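Local structure of penicillin-binding protein (Bacillus halodurans, 3TG9) at residues T19-K24 with P29-L34. The protein probably binds penicillin and related beta-lactams through an active-site serine, as other members of the beta-lactamase and penicillin-binding protein family do. Numbering follows the deposited sequence.
Sequences TALMKK and PFIASL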
loop_
_atom_site.group_PDB
_atom_site.type_symbol
_atom_site.label_atom_id
_atom_site.label_comp_id
_atom_site.label_asym_id
_atom_site.label_seq_id
_atom_site.Cartn_x
_atom_site.Cartn_y
_atom_site.Cartn_z
ATOM N N THR B 19 9.756 -19.343 -2.343
ATOM C CA THR B 19 10.178 -20.523 -1.598
ATOM C C THR B 19 9.478 -21.780 -2.127
ATOM O O THR B 19 8.244 -21.842 -2.179
ATOM C CB THR B 19 9.864 -20.377 -0.111
ATOM O OG1 THR B 19 10.654 -19.313 0.438
ATOM C CG2 THR B 19 10.166 -21.680 0.635
ATOM N N ALA B 20 10.270 -22.772 -2.527
ATOM C CA ALA B 20 9.733 -24.069 -2.946
ATOM C C ALA B 20 9.984 -25.136 -1.888
ATOM O O ALA B 20 10.948 -25.050 -1.128
ATOM C CB ALA B 20 10.329 -24.490 -4.282
ATOM N N LEU B 21 9.112 -26.138 -1.838
ATOM C CA LEU B 21 9.250 -27.245 -0.898
ATOM C C LEU B 21 8.873 -28.573 -1.562
ATOM O O LEU B 21 7.964 -28.631 -2.398
ATOM C CB LEU B 21 8.389 -27.004 0.349
ATOM C CG LEU B 21 8.215 -28.119 1.384
ATOM C CD1 LEU B 21 7.811 -27.542 2.715
ATOM C CD2 LEU B 21 7.183 -29.135 0.938
ATOM N N MET B 22 9.580 -29.639 -1.191
ATOM C CA MET B 22 9.235 -30.991 -1.648
ATOM C C MET B 22 9.401 -32.005 -0.529
ATOM O O MET B 22 10.435 -32.044 0.129
ATOM C CB MET B 22 10.105 -31.422 -2.821
ATOM C CG MET B 22 10.348 -32.915 -2.829
ATOM S SD MET B 22 11.665 -33.409 -3.946
ATOM C CE MET B 22 10.752 -33.632 -5.464
ATOM N N LYS B 23 8.383 -32.822 -0.312
ATOM C CA LYS B 23 8.461 -33.845 0.715
ATOM C C LYS B 23 8.030 -35.203 0.170
ATOM O O LYS B 23 6.971 -35.320 -0.455
ATOM C CB LYS B 23 7.618 -33.459 1.925
ATOM C CG LYS B 23 7.186 -34.637 2.765
ATOM C CD LYS B 23 6.994 -34.248 4.214
ATOM C CE LYS B 23 6.447 -35.405 5.012
ATOM N NZ LYS B 23 7.141 -35.551 6.312
ATOM N N LYS B 24 8.863 -36.216 0.400
ATOM C CA LYS B 24 8.583 -37.576 -0.066
ATOM C C LYS B 24 8.167 -38.490 1.077
ATOM O O LYS B 24 9.001 -38.965 1.841
ATOM C CB LYS B 24 9.796 -38.160 -0.799
ATOM C CG LYS B 24 10.330 -37.255 -1.899
ATOM C CD LYS B 24 10.995 -38.039 -3.028
ATOM C CE LYS B 24 12.469 -38.304 -2.756
ATOM N NZ LYS B 24 13.153 -38.873 -3.959
ATOM N N PRO B 29 11.326 -32.466 4.449
ATOM C CA PRO B 29 11.219 -31.786 3.154
ATOM C C PRO B 29 12.539 -31.205 2.683
ATOM O O PRO B 29 13.377 -30.898 3.505
ATOM C CB PRO B 29 10.237 -30.643 3.440
ATOM C CG PRO B 29 9.587 -30.986 4.757
ATOM C CD PRO B 29 10.604 -31.753 5.515
ATOM N N PHE B 30 12.732 -31.091 1.376
ATOM C CA PHE B 30 13.745 -30.190 0.850
ATOM C C PHE B 30 13.077 -28.817 0.742
ATOM O O PHE B 30 12.011 -28.685 0.132
ATOM C CB PHE B 30 14.208 -30.624 -0.542
ATOM C CG PHE B 30 15.064 -31.864 -0.559
ATOM C CD1 PHE B 30 16.344 -31.830 -1.103
ATOM C CD2 PHE B 30 14.584 -33.068 -0.065
ATOM C CE1 PHE B 30 17.132 -32.970 -1.143
ATOM C CE2 PHE B 30 15.370 -34.212 -0.096
ATOM C CZ PHE B 30 16.648 -34.159 -0.636
ATOM N N ILE B 31 13.686 -27.797 1.336
ATOM C CA ILE B 31 13.128 -26.453 1.272
ATOM C C ILE B 31 14.152 -25.479 0.720
ATOM O O ILE B 31 15.309 -25.490 1.134
ATOM C CB ILE B 31 12.669 -25.970 2.646
ATOM C CG1 ILE B 31 11.816 -27.044 3.319
ATOM C CG2 ILE B 31 11.919 -24.639 2.520
ATOM C CD1 ILE B 31 11.101 -26.574 4.560
ATOM N N ALA B 32 13.732 -24.636 -0.216
ATOM C CA ALA B 32 14.662 -23.721 -0.860
ATOM C C ALA B 32 14.063 -22.339 -1.131
ATOM O O ALA B 32 12.994 -22.212 -1.747
ATOM C CB ALA B 32 15.193 -24.334 -2.149
ATOM N N SER B 33 14.764 -21.301 -0.683
ATOM C CA SER B 33 14.322 -19.938 -0.938
ATOM C C SER B 33 15.268 -19.211 -1.889
ATOM O O SER B 33 16.472 -19.466 -1.888
ATOM C CB SER B 33 14.181 -19.181 0.373
ATOM O OG SER B 33 13.233 -19.818 1.209
ATOM N N LEU B 34 14.711 -18.319 -2.708
ATOM C CA LEU B 34 15.506 -17.481 -3.601
ATOM C C LEU B 34 14.875 -16.090 -3.751
ATOM O O LEU B 34 13.705 -15.892 -3.421
ATOM C CB LEU B 34 15.662 -18.148 -4.971
ATOM C CG LEU B 34 16.676 -17.564 -5.959
ATOM C CD1 LEU B 34 18.105 -17.765 -5.466
ATOM C CD2 LEU B 34 16.490 -18.199 -7.329
#
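Leu21 and Ile31 lie side by side across an antiparallel beta hairpin, whose second strand, 30-34, forms one edge of the large sheet of this beta-lactamase-type fold. The hairpin illustrates how alternation sorts side chains between two helical layers. Thr19, Leu21, Ile31 and Ser33 share one face, where helix 234-245 receives Thr19 and Leu21; Ala20, Met22, Phe30 and Ala32 take the other, against helices 7-13 and 320-330. On the first face Leu21 has CG anti to its backbone N (chi1 171°), swinging its branched end toward Pro29 and Ile31: CG rests 3.8 Å from Pro29 CB, CD1 3.9 Å from Ile31 CD1. Ile31 turns its other branch, CG2, to Thr19 CG2, also 3.9 Å away. On the second face Met22 SD stands obliquely over the Phe30 ring, 5.4 Å from its centroid and 30° off the normal, a loose Met-aromatic contact. Mutual backbone bonds join Ala20 to Ala32, and Phe30 N reaches Met22 O. At the open end of the hairpin Ser33 OG, less surely placed, is modelled as donating to Thr19 OG1, which also bonds Glu46 O; the threonine keeps OG1 beside its own N (chi1 -65°), 3.5 Å from Ser33 CB.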